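Exoglucanase A (Cellulomonas fimi, PDB 7CBD) hydrolyses the beta-1,4-glucosidic linkages of cellulose with inversion of anomeric configuration, releasing cellobiose from the non-reducing chain ends through this family 6 catalytic domain. Local coordinates at residues V6-P9 with Y10-A13; L199-D202 with S203-G206; S208-L211 with F212-A216; R257-K260 with F261-W264; T274-M277 with H278-V282. All coordinates share one frame; numbering follows the deposited sequence.

Interaction 1: V6-P9 with Y10-A13; sequences VDNP and YAGA
Asn8 and Tyr10 meet in an Asx turn, where the carboxamide of Asn8 folds back to the amide two residues on. Its CG stands anti to the backbone N (chi1 178°), and this swings OD1 to the Tyr10 amide: Tyr10 N donates to Asn8 OD1 over 3.0 Å. The donor lies well above the carbonyl plane of the amide. The same oxygen sits at the edge of the tyrosine ring, in its plane, 3.5 Å from Tyr10 CD2, while amide and ring planes are inclined by 53°. Pro9 CG packs 3.9 Å from Tyr10 CD2. This side is buried: the tyrosine ring runs in among strands 141-146, 187-192 and 358-362, with Tyr10 OH hydrogen-bonded to Asn90, and Asn8 ND2 gives a hydrogen bond to the carbonyl of Asp359.

The other side is looser and wetter. Ala11 N closes a type I turn, Asn8 to Ala11, on Asn8 O at 3.2 Å, and a water donates both to Asn8 O (2.8 Å) and to Ala11 O (2.7 Å), linking the two carbonyls where Ala11 and Gly12 are exposed. A type II turn, Tyr10 to Ala13, follows directly; Gly12 has the positive phi usual at its third position, and Ala13 CB rests 3.4 Å from Pro9 O.

The asparagine amide works at both ends, its oxygen fixing the local turn and its nitrogen tying that turn to strand 358-362.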
loop_
_atom_site.group_PDB
_atom_site.type_symbol
_atom_site.label_atom_id
_atom_site.label_comp_id
_atom_site.label_asym_id
_atom_site.label_seq_id
_atom_site.Cartn_x
_atom_site.Cartn_y
_atom_site.Cartn_z
ATOM N N VAL A 6 18.645 12.686 -4.569
ATOM C CA VAL A 6 19.399 11.642 -3.885
ATOM C C VAL A 6 18.929 10.251 -4.290
ATOM O O VAL A 6 17.851 10.058 -4.860
ATOM C CB VAL A 6 19.405 11.798 -2.346
ATOM C CG1 VAL A 6 20.026 13.129 -1.941
ATOM C CG2 VAL A 6 17.996 11.637 -1.770
ATOM N N ASP A 7 19.763 9.259 -3.973
ATOM C CA ASP A 7 19.440 7.868 -4.273
ATOM C C ASP A 7 18.285 7.354 -3.419
ATOM O O ASP A 7 17.444 6.585 -3.895
ATOM C CB ASP A 7 20.675 7.003 -4.039
ATOM C CG ASP A 7 20.348 5.535 -4.068
ATOM O OD1 ASP A 7 19.995 5.037 -5.157
ATOM O OD2 ASP A 7 20.391 4.890 -2.998
ATOM N N ASN A 8 18.239 7.743 -2.147
ATOM C CA ASN A 8 17.221 7.268 -1.217
ATOM C C ASN A 8 16.763 8.456 -0.385
ATOM O O ASN A 8 17.466 8.866 0.554
ATOM C CB ASN A 8 17.762 6.161 -0.318
ATOM C CG ASN A 8 16.727 5.684 0.685
ATOM O OD1 ASN A 8 15.572 6.111 0.644
ATOM N ND2 ASN A 8 17.131 4.813 1.595
ATOM N N PRO A 9 15.591 9.028 -0.687
ATOM C CA PRO A 9 15.141 10.209 0.062
ATOM C C PRO A 9 14.865 9.921 1.528
ATOM O O PRO A 9 14.853 10.862 2.335
ATOM C CB PRO A 9 13.871 10.638 -0.688
ATOM C CG PRO A 9 13.341 9.344 -1.252
ATOM C CD PRO A 9 14.576 8.567 -1.650
ATOM N N TYR A 10 14.682 8.650 1.903
ATOM C CA TYR A 10 14.402 8.285 3.287
ATOM C C TYR A 10 15.647 8.214 4.162
ATOM O O TYR A 10 15.517 8.269 5.386
ATOM C CB TYR A 10 13.675 6.941 3.347
ATOM C CG TYR A 10 12.314 6.937 2.682
ATOM C CD1 TYR A 10 11.165 7.226 3.405
ATOM C CD2 TYR A 10 12.178 6.623 1.335
ATOM C CE1 TYR A 10 9.913 7.217 2.800
ATOM C CE2 TYR A 10 10.935 6.608 0.718
ATOM C CZ TYR A 10 9.808 6.900 1.458
ATOM O OH TYR A 10 8.585 6.882 0.831
ATOM N N ALA A 11 16.839 8.085 3.579
ATOM C CA ALA A 11 18.035 7.872 4.388
ATOM C C ALA A 11 18.316 9.099 5.249
ATOM O O ALA A 11 18.450 10.211 4.731
ATOM C CB ALA A 11 19.230 7.547 3.493
ATOM N N GLY A 12 18.408 8.897 6.565
ATOM C CA GLY A 12 18.651 9.995 7.476
ATOM C C GLY A 12 17.511 10.978 7.606
ATOM O O GLY A 12 17.704 12.059 8.169
ATOM N N ALA A 13 16.321 10.632 7.122
ATOM C CA ALA A 13 15.199 11.553 7.073
ATOM C C ALA A 13 14.106 11.123 8.045
ATOM O O ALA A 13 14.034 9.970 8.473
ATOM C CB ALA A 13 14.625 11.610 5.652
HETATM O O HOH W 1 18.592 10.860 2.100
#

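Interaction 2: L199-D202 with S203-G206; sequences LGWD and SNAG
Leu199 lies against the first turn of the following helix: its CA is 3.9 Å from Asn204 CB, and its CD2 reaches the same CB from across, the two side chains crossing at about a right angle. The carbonyl oxygen of Leu199 is met by Ala205 CB at 3.2 Å, a tight approach of the methyl to the oxygen; Leu199 itself also packs on Pro152 and Thr156.

Gly200 carries the backbone round to Trp201, the N-cap residue. Trp201 O takes two amides, Asn204 N at 2.9 Å from above the carbonyl plane and Ala205 N at 2.7 Å, the latter almost straight in line with the C=O bond. The indole has CG anti to the carbonyl carbon (chi1 -62°) and lies alongside the Asn204 side chain, pointing the same way; Trp201 CE3 and Asn204 ND2 come within 3.7 Å, with ring and amide planes 68° apart. Trp201 NE1 is bonded to the carbonyl of Glu263, and Asn204 ND2 to that of Trp198.

Asp202 opens the helix proper. Its carbonyl oxygen accepts from Gly206 N at 3.1 Å, the next rung of the i to i+4 ladder, while its exposed side chain turns off the helix toward His276.

This is the N-terminus of helix 202-218, with Trp201 at the N-cap position, and the Leu199 side chain lies about 9 Å from that of Asp149, the predicted proton donor of the active site.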
loop_
_atom_site.group_PDB
_atom_site.type_symbol
_atom_site.label_atom_id
_atom_site.label_comp_id
_atom_site.label_asym_id
_atom_site.label_seq_id
_atom_site.Cartn_x
_atom_site.Cartn_y
_atom_site.Cartn_z
ATOM N N LEU A 199 1.695 -11.096 -8.170
ATOM C CA LEU A 199 2.712 -11.117 -9.214
ATOM C C LEU A 199 3.904 -12.016 -8.904
ATOM O O LEU A 199 4.886 -11.988 -9.650
ATOM C CB LEU A 199 3.187 -9.692 -9.528
ATOM C CG LEU A 199 2.069 -8.700 -9.860
ATOM C CD1 LEU A 199 2.614 -7.290 -9.952
ATOM C CD2 LEU A 199 1.354 -9.115 -11.154
ATOM N N GLY A 200 3.853 -12.819 -7.839
ATOM C CA GLY A 200 5.028 -13.587 -7.455
ATOM C C GLY A 200 5.392 -14.704 -8.419
ATOM O O GLY A 200 6.570 -15.073 -8.523
ATOM N N TRP A 201 4.401 -15.275 -9.108
ATOM C CA TRP A 201 4.663 -16.298 -10.117
ATOM C C TRP A 201 5.585 -15.749 -11.197
ATOM O O TRP A 201 5.420 -14.615 -11.648
ATOM C CB TRP A 201 3.345 -16.731 -10.772
ATOM C CG TRP A 201 2.371 -17.343 -9.806
ATOM C CD1 TRP A 201 2.233 -18.672 -9.511
ATOM C CD2 TRP A 201 1.402 -16.652 -9.001
ATOM N NE1 TRP A 201 1.249 -18.846 -8.568
ATOM C CE2 TRP A 201 0.716 -17.624 -8.247
ATOM C CE3 TRP A 201 1.044 -15.307 -8.853
ATOM C CZ2 TRP A 201 -0.306 -17.294 -7.354
ATOM C CZ3 TRP A 201 0.036 -14.977 -7.951
ATOM C CH2 TRP A 201 -0.625 -15.969 -7.216
ATOM N N ASP A 202 6.550 -16.575 -11.632
ATOM C CA ASP A 202 7.422 -16.185 -12.741
ATOM C C ASP A 202 6.617 -15.715 -13.948
ATOM O O ASP A 202 6.995 -14.747 -14.625
ATOM C CB ASP A 202 8.292 -17.367 -13.176
ATOM C CG ASP A 202 9.437 -17.652 -12.228
ATOM O OD1 ASP A 202 9.662 -16.870 -11.285
ATOM O OD2 ASP A 202 10.135 -18.665 -12.447
ATOM N N SER A 203 5.507 -16.388 -14.242
ATOM C CA SER A 203 4.718 -16.039 -15.417
ATOM C C SER A 203 4.047 -14.674 -15.298
ATOM O O SER A 203 3.589 -14.137 -16.311
ATOM C CB SER A 203 3.656 -17.102 -15.646
ATOM O OG SER A 203 2.996 -17.358 -14.426
ATOM N N ASN A 204 3.957 -14.115 -14.090
ATOM C CA ASN A 204 3.438 -12.768 -13.893
ATOM C C ASN A 204 4.536 -11.753 -13.609
ATOM O O ASN A 204 4.492 -10.632 -14.125
ATOM C CB ASN A 204 2.423 -12.747 -12.745
ATOM C CG ASN A 204 1.129 -13.475 -13.093
ATOM O OD1 ASN A 204 0.904 -13.868 -14.238
ATOM N ND2 ASN A 204 0.265 -13.649 -12.095
ATOM N N ALA A 205 5.535 -12.136 -12.812
ATOM C CA ALA A 205 6.608 -11.216 -12.452
ATOM C C ALA A 205 7.398 -10.781 -13.678
ATOM O O ALA A 205 7.712 -9.597 -13.838
ATOM C CB ALA A 205 7.528 -11.888 -11.436
ATOM N N GLY A 206 7.745 -11.730 -14.544
ATOM C CA GLY A 206 8.564 -11.449 -15.699
ATOM C C GLY A 206 7.939 -10.443 -16.646
ATOM O O GLY A 206 8.533 -9.406 -16.964
#

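Interaction 3: S208-L211 with F212-A216; sequences SATL and FAEVA
With CG anti to the carbonyl carbon (chi1 -73°), the Phe212 ring is laid back along the helix over the preceding turn, and Phe212 CD2 comes to 3.1 Å from Ser208 O. That oxygen already accepts a hydrogen bond from Phe212 N at 2.9 Å, nearly in line with its C=O, so the amide and the ring atom CD2 of one residue converge on a single oxygen. Leu211 instead has CG anti to its own nitrogen, and in one of its two conformers this carries CD2 to 4.0 Å from Val215 CG2, one turn on, a contact that is therefore not certain.

Along the outer side Glu214 extends beyond CG, and its OE2 passes 3.9 Å from the Thr210 methyl, CG2. The carboxylate's main partner is Arg171, which forms a salt bridge with OE1. Beneath the side chains the i to i+4 ladder continues, Ala213 N to Ala209 O at 3.0 Å and Val215 N to Leu211 O at 3.0 Å.

Ser208 OG binds Asn204 O and Thr155. Phe212 packs on Leu151 and on Leu281 of helix 270-283, and Val215 on helix 161-182. Apolar groups thus occupy the buried flank of helix 202-218, while the charge of Glu214 is probably balanced by Arg171 at the margin.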
loop_
_atom_site.group_PDB
_atom_site.type_symbol
_atom_site.label_atom_id
_atom_site.label_comp_id
_atom_site.label_asym_id
_atom_site.label_seq_id
_atom_site.Cartn_x
_atom_site.Cartn_y
_atom_site.Cartn_z
ATOM N N SER A 208 5.585 -8.414 -16.060
ATOM C CA SER A 208 5.392 -7.140 -15.378
ATOM C C SER A 208 6.666 -6.308 -15.402
ATOM O O SER A 208 6.623 -5.103 -15.680
ATOM C CB SER A 208 4.904 -7.371 -13.949
ATOM O OG SER A 208 3.628 -7.969 -13.986
ATOM N N ALA A 209 7.813 -6.929 -15.112
ATOM C CA ALA A 209 9.072 -6.188 -15.153
ATOM C C ALA A 209 9.328 -5.606 -16.541
ATOM O O ALA A 209 9.768 -4.454 -16.672
ATOM C CB ALA A 209 10.234 -7.078 -14.719
ATOM N N THR A 210 9.076 -6.394 -17.587
ATOM C CA THR A 210 9.235 -5.907 -18.955
ATOM C C THR A 210 8.325 -4.718 -19.226
ATOM O O THR A 210 8.747 -3.727 -19.838
ATOM C CB THR A 210 8.948 -7.050 -19.929
ATOM O OG1 THR A 210 9.880 -8.103 -19.680
ATOM C CG2 THR A 210 9.054 -6.581 -21.382
ATOM N N LEU A 211 7.071 -4.785 -18.773
ATOM C CA LEU A 211 6.154 -3.672 -18.997
ATOM C C LEU A 211 6.607 -2.416 -18.259
ATOM O O LEU A 211 6.490 -1.305 -18.786
ATOM C CB LEU A 211 4.733 -4.064 -18.597
ATOM C CG LEU A 211 3.648 -3.051 -18.962
ATOM C CD1 LEU A 211 2.388 -3.789 -19.412
ATOM C CD2 LEU A 211 3.342 -2.125 -17.809
ATOM N N PHE A 212 7.116 -2.565 -17.032
ATOM C CA PHE A 212 7.647 -1.401 -16.327
ATOM C C PHE A 212 8.798 -0.764 -17.095
ATOM O O PHE A 212 8.905 0.469 -17.159
ATOM C CB PHE A 212 8.091 -1.798 -14.918
ATOM C CG PHE A 212 6.944 -2.071 -13.978
ATOM C CD1 PHE A 212 5.916 -1.151 -13.828
ATOM C CD2 PHE A 212 6.887 -3.252 -13.254
ATOM C CE1 PHE A 212 4.858 -1.399 -12.969
ATOM C CE2 PHE A 212 5.826 -3.509 -12.392
ATOM C CZ PHE A 212 4.812 -2.575 -12.245
ATOM N N ALA A 213 9.667 -1.585 -17.691
ATOM C CA ALA A 213 10.760 -1.034 -18.487
ATOM C C ALA A 213 10.236 -0.303 -19.718
ATOM O O ALA A 213 10.764 0.752 -20.086
ATOM C CB ALA A 213 11.748 -2.131 -18.875
ATOM N N GLU A 214 9.206 -0.849 -20.376
ATOM C CA GLU A 214 8.610 -0.149 -21.513
ATOM C C GLU A 214 8.079 1.211 -21.090
ATOM O O GLU A 214 8.264 2.212 -21.795
ATOM C CB GLU A 214 7.473 -0.974 -22.105
ATOM C CG GLU A 214 7.923 -2.248 -22.765
ATOM C CD GLU A 214 6.761 -3.087 -23.263
ATOM O OE1 GLU A 214 5.608 -2.602 -23.221
ATOM O OE2 GLU A 214 7.004 -4.232 -23.693
ATOM N N VAL A 215 7.393 1.261 -19.951
ATOM C CA VAL A 215 6.875 2.532 -19.461
ATOM C C VAL A 215 8.019 3.504 -19.190
ATOM O O VAL A 215 7.981 4.665 -19.613
ATOM C CB VAL A 215 5.980 2.312 -18.231
ATOM C CG1 VAL A 215 5.625 3.646 -17.574
ATOM C CG2 VAL A 215 4.727 1.543 -18.646
ATOM N N ALA A 216 9.075 3.031 -18.523
ATOM C CA ALA A 216 10.241 3.883 -18.294
ATOM C C ALA A 216 10.779 4.459 -19.604
ATOM O O ALA A 216 11.022 5.668 -19.719
ATOM C CB ALA A 216 11.327 3.087 -17.568
#

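Interaction 4: R257-K260 with F261-W264; sequences RSSK and FYEW
Arg257 lays one face of its guanidinium over the edge of the Trp264 indole, Trp264 CE3 standing 3.6 Å above the centre of the guanidinium plane. The two planes are 78° apart, a T-shaped approach. CG lies between the backbone N and the carbonyl carbon (chi1 67°), and the chain then runs extended to NE, bringing NH1 to Trp264 O at 2.9 Å; the acceptor is in the guanidinium plane and offers a lone pair. In return Trp264 N donates to Arg257 O at 2.7 Å. Replacing this arginine by an alanine would probably leave Trp264 O without its charged donor and the CE3 edge without the guanidinium face.

Ser258 CB sits over the indole face, 3.4 Å from the centroid of the six-membered ring, in a CH-pi contact. Further along, Glu263 N donates to Ser259 O over 2.9 Å in a nearly straight bond, with Tyr262 N adding weak bonds to Ser259 O and OG. A water bridges Lys260 O and Glu263 OE2, the latter also bound by His330.

The buried rings of Phe261 and Tyr262 pack on Val320 of helix 316-323. This is a compact loop between strand 254-255 and helix 270-283, beginning in a short 3-10 segment and closed by a reciprocal pair of hydrogen bonds between Arg257 and Trp264.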
loop_
_atom_site.group_PDB
_atom_site.type_symbol
_atom_site.label_atom_id
_atom_site.label_comp_id
_atom_site.label_asym_id
_atom_site.label_seq_id
_atom_site.Cartn_x
_atom_site.Cartn_y
_atom_site.Cartn_z
ATOM N N ARG A 257 4.749 -25.303 -1.845
ATOM C CA ARG A 257 4.207 -24.235 -2.684
ATOM C C ARG A 257 3.004 -24.694 -3.502
ATOM O O ARG A 257 2.221 -23.851 -3.950
ATOM C CB ARG A 257 5.289 -23.649 -3.600
ATOM C CG ARG A 257 5.792 -24.625 -4.647
ATOM C CD ARG A 257 6.845 -23.988 -5.561
ATOM N NE ARG A 257 7.406 -24.941 -6.518
ATOM C CZ ARG A 257 7.226 -24.884 -7.837
ATOM N NH1 ARG A 257 6.498 -23.915 -8.372
ATOM N NH2 ARG A 257 7.779 -25.800 -8.627
ATOM N N SER A 258 2.824 -26.004 -3.686
ATOM C CA SER A 258 1.658 -26.512 -4.399
ATOM C C SER A 258 0.401 -26.524 -3.543
ATOM O O SER A 258 -0.658 -26.930 -4.033
ATOM C CB SER A 258 1.925 -27.912 -4.943
ATOM O OG SER A 258 1.936 -28.870 -3.905
ATOM N N SER A 259 0.494 -26.098 -2.286
ATOM C CA SER A 259 -0.675 -25.963 -1.434
ATOM C C SER A 259 -1.715 -25.047 -2.076
ATOM O O SER A 259 -1.405 -24.176 -2.895
ATOM C CB SER A 259 -0.262 -25.374 -0.084
ATOM O OG SER A 259 0.354 -24.102 -0.242
ATOM N N LYS A 260 -2.969 -25.239 -1.659
ATOM C CA LYS A 260 -4.072 -24.390 -2.101
ATOM C C LYS A 260 -3.775 -22.911 -1.865
ATOM O O LYS A 260 -4.126 -22.056 -2.686
ATOM C CB LYS A 260 -5.343 -24.818 -1.357
ATOM C CG LYS A 260 -6.636 -24.158 -1.810
ATOM C CD LYS A 260 -7.822 -24.646 -0.967
ATOM C CE LYS A 260 -9.148 -24.188 -1.558
ATOM N NZ LYS A 260 -10.334 -24.756 -0.848
ATOM N N PHE A 261 -3.120 -22.590 -0.754
ATOM C CA PHE A 261 -2.890 -21.186 -0.449
ATOM C C PHE A 261 -1.877 -20.550 -1.394
ATOM O O PHE A 261 -2.000 -19.361 -1.718
ATOM C CB PHE A 261 -2.434 -21.031 0.999
ATOM C CG PHE A 261 -2.452 -19.610 1.488
ATOM C CD1 PHE A 261 -3.653 -18.955 1.717
ATOM C CD2 PHE A 261 -1.266 -18.920 1.705
ATOM C CE1 PHE A 261 -3.673 -17.649 2.175
ATOM C CE2 PHE A 261 -1.279 -17.614 2.169
ATOM C CZ PHE A 261 -2.481 -16.981 2.399
ATOM N N TYR A 262 -0.867 -21.298 -1.841
ATOM C CA TYR A 262 0.197 -20.667 -2.613
ATOM C C TYR A 262 0.113 -20.897 -4.119
ATOM O O TYR A 262 0.704 -20.119 -4.870
ATOM C CB TYR A 262 1.588 -21.034 -2.072
ATOM C CG TYR A 262 1.883 -20.384 -0.742
ATOM C CD1 TYR A 262 1.854 -19.004 -0.596
ATOM C CD2 TYR A 262 2.168 -21.154 0.373
ATOM C CE1 TYR A 262 2.110 -18.413 0.626
ATOM C CE2 TYR A 262 2.429 -20.578 1.601
ATOM C CZ TYR A 262 2.401 -19.209 1.725
ATOM O OH TYR A 262 2.655 -18.648 2.956
ATOM N N GLU A 263 -0.591 -21.930 -4.585
ATOM C CA GLU A 263 -0.846 -22.097 -6.024
ATOM C C GLU A 263 0.452 -22.097 -6.836
ATOM O O GLU A 263 0.529 -21.513 -7.919
ATOM C CB GLU A 263 -1.813 -21.029 -6.557
ATOM C CG GLU A 263 -3.188 -21.028 -5.900
ATOM C CD GLU A 263 -4.089 -19.887 -6.368
ATOM O OE1 GLU A 263 -3.580 -18.868 -6.887
ATOM O OE2 GLU A 263 -5.323 -20.005 -6.192
ATOM N N TRP A 264 1.488 -22.741 -6.300
ATOM C CA TRP A 264 2.809 -22.936 -6.923
ATOM C C TRP A 264 3.717 -21.698 -6.890
ATOM O O TRP A 264 4.830 -21.753 -7.424
ATOM C CB TRP A 264 2.750 -23.525 -8.344
ATOM C CG TRP A 264 2.047 -24.863 -8.422
ATOM C CD1 TRP A 264 0.715 -25.081 -8.644
ATOM C CD2 TRP A 264 2.644 -26.160 -8.285
ATOM N NE1 TRP A 264 0.448 -26.432 -8.652
ATOM C CE2 TRP A 264 1.616 -27.115 -8.437
ATOM C CE3 TRP A 264 3.948 -26.606 -8.052
ATOM C CZ2 TRP A 264 1.853 -28.486 -8.362
ATOM C CZ3 TRP A 264 4.181 -27.970 -7.977
ATOM C CH2 TRP A 264 3.137 -28.893 -8.130
HETATM O O HOH W 2 -6.181 -21.902 -4.486
#

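Interaction 5: T274-M277 with H278-V282; sequences TAHM and HRLLV
Among the side-chain packing contacts, His276 against Leu280 is the closest: Leu280 CD1 approaches the imidazole obliquely, 3.5 Å from His276 NE2 and 3.7 Å from His276 CD2. The ring is carried there by CG standing anti to the backbone N (chi1 -177°), and its ND1 is hydrogen-bonded to Asp267. With an alanine here Leu280 CD1 would probably lose one of its packing partners and Asp267 the bond to ND1. On the buried side Met277, bent at chi2 and chi3, puts SD 4.3 Å from Leu280 CD1, and Met277 CB is equally distant from Leu281 CD1.

The charged group of the contact is Arg279, on the exposed side. In one of its two conformers the chain bends at chi3 and folds back along the helix, one guanidinium face lying over Ala275 O, with NH2 3.4 Å from His276 CA; with a second conformer present, this placement is provisional.

The backbone bonds are those of a regular helix: His278 N to Thr274 O at 2.9 Å, Leu280 N to His276 O at 3.1 Å and Leu281 N to Met277 O at 2.8 Å.

Helix 270-283 packs beside helix 202-218 and against strands 228-231 and 291-295. His276, Met277 and Leu280 meet Ala205 of that helix, while Thr274, His278 and Leu281 face the two strands, His278 also stacking on His357.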
loop_
_atom_site.group_PDB
_atom_site.type_symbol
_atom_site.label_atom_id
_atom_site.label_comp_id
_atom_site.label_asym_id
_atom_site.label_seq_id
_atom_site.Cartn_x
_atom_site.Cartn_y
_atom_site.Cartn_z
ATOM N N THR A 274 10.179 -8.483 -3.048
ATOM C CA THR A 274 10.983 -7.321 -3.431
ATOM C C THR A 274 12.364 -7.733 -3.942
ATOM O O THR A 274 12.886 -7.124 -4.883
ATOM C CB THR A 274 11.082 -6.299 -2.291
ATOM O OG1 THR A 274 11.489 -6.945 -1.078
ATOM C CG2 THR A 274 9.747 -5.589 -2.065
ATOM N N ALA A 275 12.967 -8.772 -3.354
ATOM C CA ALA A 275 14.240 -9.268 -3.877
ATOM C C ALA A 275 14.067 -9.815 -5.289
ATOM O O ALA A 275 14.890 -9.556 -6.178
ATOM C CB ALA A 275 14.815 -10.347 -2.955
ATOM N N HIS A 276 12.989 -10.562 -5.507
ATOM C CA HIS A 276 12.681 -11.139 -6.811
ATOM C C HIS A 276 12.490 -10.050 -7.860
ATOM O O HIS A 276 13.102 -10.085 -8.937
ATOM C CB HIS A 276 11.406 -11.970 -6.631
ATOM C CG HIS A 276 10.942 -12.715 -7.846
ATOM N ND1 HIS A 276 9.719 -13.351 -7.880
ATOM C CD2 HIS A 276 11.518 -12.944 -9.050
ATOM C CE1 HIS A 276 9.562 -13.940 -9.051
ATOM N NE2 HIS A 276 10.638 -13.706 -9.781
ATOM N N MET A 277 11.655 -9.058 -7.549
ATOM C CA MET A 277 11.371 -8.010 -8.521
ATOM C C MET A 277 12.575 -7.111 -8.750
ATOM O O MET A 277 12.796 -6.653 -9.874
ATOM C CB MET A 277 10.154 -7.202 -8.092
ATOM C CG MET A 277 8.862 -7.973 -8.243
ATOM S SD MET A 277 8.532 -8.531 -9.936
ATOM C CE MET A 277 7.993 -7.004 -10.712
ATOM N N HIS A 278 13.369 -6.835 -7.709
ATOM C CA HIS A 278 14.575 -6.046 -7.940
ATOM C C HIS A 278 15.456 -6.709 -8.990
ATOM O O HIS A 278 15.953 -6.044 -9.903
ATOM C CB HIS A 278 15.334 -5.800 -6.634
ATOM C CG HIS A 278 16.408 -4.763 -6.751
ATOM N ND1 HIS A 278 17.683 -5.048 -7.193
ATOM C CD2 HIS A 278 16.392 -3.433 -6.491
ATOM C CE1 HIS A 278 18.405 -3.941 -7.198
ATOM N NE2 HIS A 278 17.646 -2.946 -6.776
ATOM N N ARG A 279 15.666 -8.025 -8.869
ATOM C CA ARG A 279 16.447 -8.759 -9.862
ATOM C C ARG A 279 15.855 -8.587 -11.253
ATOM O O ARG A 279 16.553 -8.198 -12.197
ATOM C CB ARG A 279 16.479 -10.247 -9.508
ATOM C CG ARG A 279 17.396 -10.629 -8.366
ATOM C CD ARG A 279 17.545 -12.149 -8.267
ATOM N NE ARG A 279 16.303 -12.813 -7.863
ATOM C CZ ARG A 279 15.980 -13.089 -6.604
ATOM N NH1 ARG A 279 16.803 -12.755 -5.622
ATOM N NH2 ARG A 279 14.833 -13.695 -6.328
ATOM N N LEU A 280 14.561 -8.875 -11.396
ATOM C CA LEU A 280 13.942 -8.849 -12.716
ATOM C C LEU A 280 13.935 -7.446 -13.307
ATOM O O LEU A 280 14.129 -7.274 -14.518
ATOM C CB LEU A 280 12.515 -9.388 -12.646
ATOM C CG LEU A 280 12.372 -10.872 -12.328
ATOM C CD1 LEU A 280 10.909 -11.221 -12.215
ATOM C CD2 LEU A 280 13.053 -11.726 -13.380
ATOM N N LEU A 281 13.687 -6.432 -12.478
ATOM C CA LEU A 281 13.659 -5.067 -12.989
ATOM C C LEU A 281 15.030 -4.646 -13.497
ATOM O O LEU A 281 15.143 -4.040 -14.568
ATOM C CB LEU A 281 13.154 -4.113 -11.911
ATOM C CG LEU A 281 11.656 -4.250 -11.626
ATOM C CD1 LEU A 281 11.325 -3.661 -10.260
ATOM C CD2 LEU A 281 10.809 -3.611 -12.732
ATOM N N VAL A 282 16.089 -4.983 -12.756
ATOM C CA VAL A 282 17.434 -4.668 -13.226
ATOM C C VAL A 282 17.717 -5.388 -14.538
ATOM O O VAL A 282 18.219 -4.794 -15.498
ATOM C CB VAL A 282 18.484 -4.997 -12.151
ATOM C CG1 VAL A 282 19.894 -4.882 -12.727
ATOM C CG2 VAL A 282 18.309 -4.082 -10.955
#

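In the fold
Interactions 2 and 3 follow one another on helix 202-218, and interaction 5 lies on helix 270-283 packed against both: Ala205 and Ala209 meet Leu280, and Phe212 meets Leu281. Interaction 4 is tied to this group by the bond from Trp201 NE1 to Glu263 O. Interaction 1 stands apart, its centre about 20 Å from that of interaction 5, at the parallel strands of the sheet. Interactions 1 and 3 are buried, whereas 2, 4 and 5 are partly buried. Chemistry follows place: interactions 3 and 5 combine helical ladders with apolar packing, interaction 2 caps a helix, and the loops of 1 and 4 add side-chain-to-backbone bonds and a bridging water to their main-chain bonds.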